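Local coordinates for MdbA protein (Corynebacterium diphtheriae, PDB 5C00), which is a thiol-disulfide oxidoreductase, essential for viability, pilus assembly, toxin production and virulence, and probably forms disulfide bonds in exported proteins as its DsbA-family relatives do, at residues V64-I78 with K196-S208. Sequence-based numbering, arbitrary orientation. Where two conformers were deposited one is given.
Sequences VTDGPMTKAIENGDI and KNGIETWVEQATS
W202 reaches across to T65, M69 and I78, and V203 fits among T65, P68, M69 and A72, where the C-terminal helix 202-207 of the thioredoxin fold packs beside helix 56-74, the helix that begins at a CxxC pattern of the thioredoxin type, probably the redox site. Helices 64-74 and 202-207 run nearly parallel, their axes 24° apart and 9.6 Å at closest approach, on the same side of the central sheet. W202 is the side chain to follow. From CB, its CG sits between the backbone N and the carbonyl carbon (chi1 74°), which swings the indole in toward helix 64-74. CD1 meets the methyl CG2 of T65. NE1 comes next and gives a weak hydrogen bond to T65 OG1, 3.2 Å long and bent to 143° at the hydrogen. That hydroxyl also bonds to L61 O one turn back, so the indole N-H shares a threonine oxygen already tied to its own helix. Further round, CZ2 lies 3.7 Å from the selenium of M69; the selenium is in the ring plane, an edge-on Met-aromatic contact. CH2 touches M69 CG, and CZ3 reaches I78 CD1 at 4.2 Å, the two side chains crossing at about a right angle. I47 and V188 of the sheet pack against the same indole. On one face, V203 CG2 of its own helix stands 3.5 Å above the plane, over the ring centre. V203 is also a knob in the hole formed by its four neighbours: CG2 lies against the M69 backbone, and CG1 turns to P68 and A72. Toward the C-terminus, A206 CB meets I78 CG2. T207 bonds through OG1 to V203 O, and its methyl CG2 rests 3.9 Å from A72 CB.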
loop_
_atom_site.group_PDB
_atom_site.type_symbol
_atom_site.label_atom_id
_atom_site.label_comp_id
_atom_site.label_asym_id
_atom_site.label_seq_id
_atom_site.Cartn_x
_atom_site.Cartn_y
_atom_site.Cartn_z
ATOM N N VAL A 64 -1.393 6.010 -12.956
ATOM C CA VAL A 64 -2.044 7.255 -13.318
ATOM C C VAL A 64 -2.186 8.211 -12.136
ATOM O O VAL A 64 -2.002 9.393 -12.292
ATOM C CB VAL A 64 -3.425 6.984 -13.947
ATOM C CG1 VAL A 64 -4.189 8.281 -14.180
ATOM C CG2 VAL A 64 -3.254 6.215 -15.259
ATOM N N THR A 65 -2.549 7.726 -10.961
ATOM C CA THR A 65 -2.954 8.621 -9.892
ATOM C C THR A 65 -1.954 8.737 -8.734
ATOM O O THR A 65 -2.113 9.631 -7.886
ATOM C CB THR A 65 -4.354 8.257 -9.345
ATOM O OG1 THR A 65 -4.350 6.979 -8.686
ATOM C CG2 THR A 65 -5.364 8.228 -10.487
ATOM N N ASP A 66 -0.943 7.862 -8.655
ATOM C CA ASP A 66 0.031 7.966 -7.543
ATOM C C ASP A 66 0.734 9.329 -7.483
ATOM O O ASP A 66 0.908 9.918 -6.421
ATOM C CB ASP A 66 1.089 6.866 -7.594
ATOM C CG ASP A 66 0.615 5.560 -6.982
ATOM O OD1 ASP A 66 -0.489 5.462 -6.349
ATOM O OD2 ASP A 66 1.395 4.594 -7.119
ATOM N N GLY A 67 1.120 9.833 -8.642
ATOM C CA GLY A 67 1.791 11.111 -8.717
ATOM C C GLY A 67 0.948 12.258 -8.196
ATOM O O GLY A 67 1.359 12.948 -7.263
ATOM N N PRO A 68 -0.228 12.475 -8.779
ATOM C CA PRO A 68 -1.083 13.531 -8.264
ATOM C C PRO A 68 -1.502 13.303 -6.834
ATOM O O PRO A 68 -1.582 14.285 -6.070
ATOM C CB PRO A 68 -2.313 13.506 -9.170
ATOM C CG PRO A 68 -1.965 12.655 -10.318
ATOM C CD PRO A 68 -0.730 11.894 -10.026
HETATM N N MSE A 69 -1.725 12.046 -6.447
HETATM C CA MSE A 69 -2.100 11.737 -5.052
HETATM C C MSE A 69 -1.006 12.213 -4.135
HETATM O O MSE A 69 -1.306 12.825 -3.120
HETATM C CB MSE A 69 -2.358 10.238 -4.847
HETATM C CG MSE A 69 -2.751 9.908 -3.398
HETATM SE SE MSE A 69 -2.959 7.974 -3.170
HETATM C CE MSE A 69 -1.060 7.615 -3.147
ATOM N N THR A 70 0.253 11.888 -4.432
ATOM C CA THR A 70 1.388 12.325 -3.611
ATOM C C THR A 70 1.389 13.853 -3.438
ATOM O O THR A 70 1.563 14.363 -2.364
ATOM C CB THR A 70 2.725 11.870 -4.242
ATOM O OG1 THR A 70 2.700 10.459 -4.455
ATOM C CG2 THR A 70 3.893 12.221 -3.364
ATOM N N LYS A 71 1.188 14.574 -4.533
ATOM C CA LYS A 71 1.174 16.042 -4.454
ATOM C C LYS A 71 0.073 16.577 -3.569
ATOM O O LYS A 71 0.277 17.510 -2.805
ATOM C CB LYS A 71 1.083 16.691 -5.837
ATOM C CG LYS A 71 2.227 16.324 -6.770
ATOM C CD LYS A 71 3.618 16.561 -6.167
ATOM C CE LYS A 71 4.363 15.278 -5.812
ATOM N NZ LYS A 71 5.818 15.413 -5.446
ATOM N N ALA A 72 -1.093 15.972 -3.653
ATOM C CA ALA A 72 -2.239 16.413 -2.887
ATOM C C ALA A 72 -2.063 16.113 -1.408
ATOM O O ALA A 72 -2.493 16.887 -0.550
ATOM C CB ALA A 72 -3.509 15.745 -3.428
ATOM N N ILE A 73 -1.444 14.976 -1.124
ATOM C CA ILE A 73 -1.075 14.615 0.231
ATOM C C ILE A 73 -0.029 15.612 0.709
ATOM O O ILE A 73 -0.181 16.170 1.775
ATOM C CB ILE A 73 -0.508 13.179 0.364
ATOM C CG1 ILE A 73 -1.540 12.108 -0.012
ATOM C CG2 ILE A 73 -0.046 12.933 1.771
ATOM C CD1 ILE A 73 -0.909 10.741 -0.251
ATOM N N GLU A 74 1.021 15.863 -0.064
ATOM C CA GLU A 74 2.083 16.763 0.439
ATOM C C GLU A 74 1.554 18.187 0.666
ATOM O O GLU A 74 2.006 18.863 1.581
ATOM C CB GLU A 74 3.307 16.747 -0.493
ATOM C CG GLU A 74 4.065 15.457 -0.436
ATOM C CD GLU A 74 5.113 15.302 -1.533
ATOM O OE1 GLU A 74 4.928 15.933 -2.576
ATOM O OE2 GLU A 74 6.077 14.495 -1.372
ATOM N N ASN A 75 0.561 18.610 -0.132
ATOM C CA ASN A 75 -0.149 19.894 0.030
ATOM C C ASN A 75 -1.084 20.002 1.213
ATOM O O ASN A 75 -1.580 21.094 1.540
ATOM C CB ASN A 75 -1.050 20.136 -1.167
ATOM C CG ASN A 75 -0.287 20.533 -2.373
ATOM O OD1 ASN A 75 0.907 20.795 -2.289
ATOM N ND2 ASN A 75 -0.970 20.588 -3.515
ATOM N N GLY A 76 -1.381 18.881 1.862
ATOM C CA GLY A 76 -2.280 18.893 3.015
ATOM C C GLY A 76 -3.768 18.867 2.665
ATOM O O GLY A 76 -4.617 19.018 3.557
ATOM N N ASP A 77 -4.092 18.597 1.391
ATOM C CA ASP A 77 -5.476 18.623 0.892
ATOM C C ASP A 77 -6.248 17.325 1.081
ATOM O O ASP A 77 -7.500 17.333 1.113
ATOM C CB ASP A 77 -5.509 18.964 -0.611
ATOM C CG ASP A 77 -5.058 20.411 -0.904
ATOM O OD1 ASP A 77 -5.374 21.298 -0.084
ATOM O OD2 ASP A 77 -4.378 20.637 -1.937
ATOM N N ILE A 78 -5.537 16.197 1.103
ATOM C CA ILE A 78 -6.141 14.914 1.400
ATOM C C ILE A 78 -5.332 14.132 2.407
ATOM O O ILE A 78 -4.123 14.334 2.512
ATOM C CB ILE A 78 -6.304 14.070 0.130
ATOM C CG1 ILE A 78 -4.982 13.726 -0.536
ATOM C CG2 ILE A 78 -7.161 14.836 -0.843
ATOM C CD1 ILE A 78 -5.159 12.794 -1.707
ATOM N N LYS A 196 -17.283 6.246 -8.311
ATOM C CA LYS A 196 -17.640 5.210 -9.289
ATOM C C LYS A 196 -17.274 5.571 -10.696
ATOM O O LYS A 196 -16.939 4.711 -11.510
ATOM C CB LYS A 196 -19.144 4.880 -9.225
ATOM C CG LYS A 196 -19.552 4.390 -7.849
ATOM C CD LYS A 196 -21.031 4.098 -7.756
ATOM C CE LYS A 196 -21.384 3.529 -6.379
ATOM N NZ LYS A 196 -22.839 3.147 -6.261
ATOM N N ASN A 197 -17.395 6.845 -11.002
ATOM C CA ASN A 197 -17.174 7.337 -12.334
ATOM C C ASN A 197 -15.931 8.234 -12.366
ATOM O O ASN A 197 -15.671 8.943 -11.401
ATOM C CB ASN A 197 -18.386 8.146 -12.737
ATOM C CG ASN A 197 -19.598 7.273 -12.947
ATOM O OD1 ASN A 197 -19.698 6.654 -13.980
ATOM N ND2 ASN A 197 -20.491 7.195 -11.956
ATOM N N GLY A 198 -15.198 8.201 -13.481
ATOM C CA GLY A 198 -13.990 9.030 -13.661
ATOM C C GLY A 198 -12.974 8.726 -12.563
ATOM O O GLY A 198 -12.384 9.639 -11.959
ATOM N N ILE A 199 -12.749 7.441 -12.317
ATOM C CA ILE A 199 -11.812 7.024 -11.281
ATOM C C ILE A 199 -10.389 7.520 -11.541
ATOM O O ILE A 199 -9.654 7.780 -10.599
ATOM C CB ILE A 199 -11.842 5.479 -11.105
ATOM C CG1 ILE A 199 -11.079 5.044 -9.864
ATOM C CG2 ILE A 199 -11.338 4.767 -12.331
ATOM C CD1 ILE A 199 -11.748 5.458 -8.584
ATOM N N GLU A 200 -10.013 7.658 -12.806
ATOM C CA GLU A 200 -8.682 8.175 -13.147
ATOM C C GLU A 200 -8.460 9.585 -12.653
ATOM O O GLU A 200 -7.303 10.030 -12.534
ATOM C CB GLU A 200 -8.448 8.174 -14.645
ATOM C CG GLU A 200 -8.297 6.787 -15.218
ATOM C CD GLU A 200 -7.923 6.803 -16.692
ATOM O OE1 GLU A 200 -7.178 7.718 -17.128
ATOM O OE2 GLU A 200 -8.348 5.882 -17.415
ATOM N N THR A 201 -9.545 10.293 -12.377
ATOM C CA THR A 201 -9.449 11.672 -11.943
ATOM C C THR A 201 -9.884 11.850 -10.505
ATOM O O THR A 201 -10.262 12.946 -10.112
ATOM C CB THR A 201 -10.280 12.606 -12.867
ATOM O OG1 THR A 201 -11.689 12.445 -12.640
ATOM C CG2 THR A 201 -9.995 12.308 -14.299
ATOM N N TRP A 202 -9.816 10.782 -9.705
ATOM C CA TRP A 202 -10.308 10.866 -8.348
ATOM C C TRP A 202 -9.595 11.931 -7.529
ATOM O O TRP A 202 -10.214 12.526 -6.669
ATOM C CB TRP A 202 -10.268 9.494 -7.654
ATOM C CG TRP A 202 -8.923 8.968 -7.242
ATOM C CD1 TRP A 202 -8.165 8.053 -7.876
ATOM C CD2 TRP A 202 -8.232 9.300 -6.029
ATOM N NE1 TRP A 202 -7.014 7.789 -7.136
ATOM C CE2 TRP A 202 -7.058 8.529 -5.988
ATOM C CE3 TRP A 202 -8.524 10.145 -4.960
ATOM C CZ2 TRP A 202 -6.150 8.598 -4.941
ATOM C CZ3 TRP A 202 -7.608 10.215 -3.898
ATOM C CH2 TRP A 202 -6.438 9.445 -3.904
ATOM N N VAL A 203 -8.302 12.150 -7.784
ATOM C CA VAL A 203 -7.545 13.103 -6.986
ATOM C C VAL A 203 -8.078 14.532 -7.280
ATOM O O VAL A 203 -8.315 15.322 -6.336
ATOM C CB VAL A 203 -6.034 13.008 -7.263
ATOM C CG1 VAL A 203 -5.281 14.051 -6.427
ATOM C CG2 VAL A 203 -5.504 11.589 -6.953
ATOM N N GLU A 204 -8.337 14.816 -8.559
ATOM C CA GLU A 204 -8.968 16.119 -8.933
ATOM C C GLU A 204 -10.296 16.261 -8.234
ATOM O O GLU A 204 -10.637 17.313 -7.723
ATOM C CB GLU A 204 -9.256 16.241 -10.423
ATOM C CG GLU A 204 -8.068 16.290 -11.342
ATOM C CD GLU A 204 -8.469 16.167 -12.812
ATOM O OE1 GLU A 204 -7.761 15.428 -13.536
ATOM O OE2 GLU A 204 -9.487 16.772 -13.243
ATOM N N GLN A 205 -11.056 15.187 -8.230
ATOM C CA GLN A 205 -12.371 15.176 -7.616
ATOM C C GLN A 205 -12.268 15.431 -6.137
ATOM O O GLN A 205 -13.072 16.158 -5.587
ATOM C CB GLN A 205 -13.053 13.852 -7.830
ATOM C CG GLN A 205 -13.436 13.565 -9.274
ATOM C CD GLN A 205 -14.361 12.369 -9.410
ATOM O OE1 GLN A 205 -15.399 12.271 -8.726
ATOM N NE2 GLN A 205 -14.010 11.457 -10.314
ATOM N N ALA A 206 -11.254 14.852 -5.493
ATOM C CA ALA A 206 -11.036 15.060 -4.059
ATOM C C ALA A 206 -10.573 16.460 -3.698
ATOM O O ALA A 206 -10.822 16.910 -2.574
ATOM C CB ALA A 206 -10.026 14.061 -3.535
ATOM N N THR A 207 -9.855 17.118 -4.607
ATOM C CA THR A 207 -9.255 18.427 -4.311
ATOM C C THR A 207 -10.136 19.529 -4.836
ATOM O O THR A 207 -9.799 20.704 -4.693
ATOM C CB THR A 207 -7.827 18.563 -4.875
ATOM O OG1 THR A 207 -7.813 18.249 -6.262
ATOM C CG2 THR A 207 -6.903 17.596 -4.165
ATOM N N SER A 208 -11.282 19.098 -5.375
ATOM C CA SER A 208 -12.370 19.906 -5.896
ATOM C C SER A 208 -11.972 20.269 -7.290
ATOM O O SER A 208 -12.576 19.719 -8.212
ATOM C CB SER A 208 -12.727 21.119 -5.023
ATOM O OG SER A 208 -13.433 20.691 -3.862
ATOM O OXT SER A 208 -11.026 21.020 -7.503
#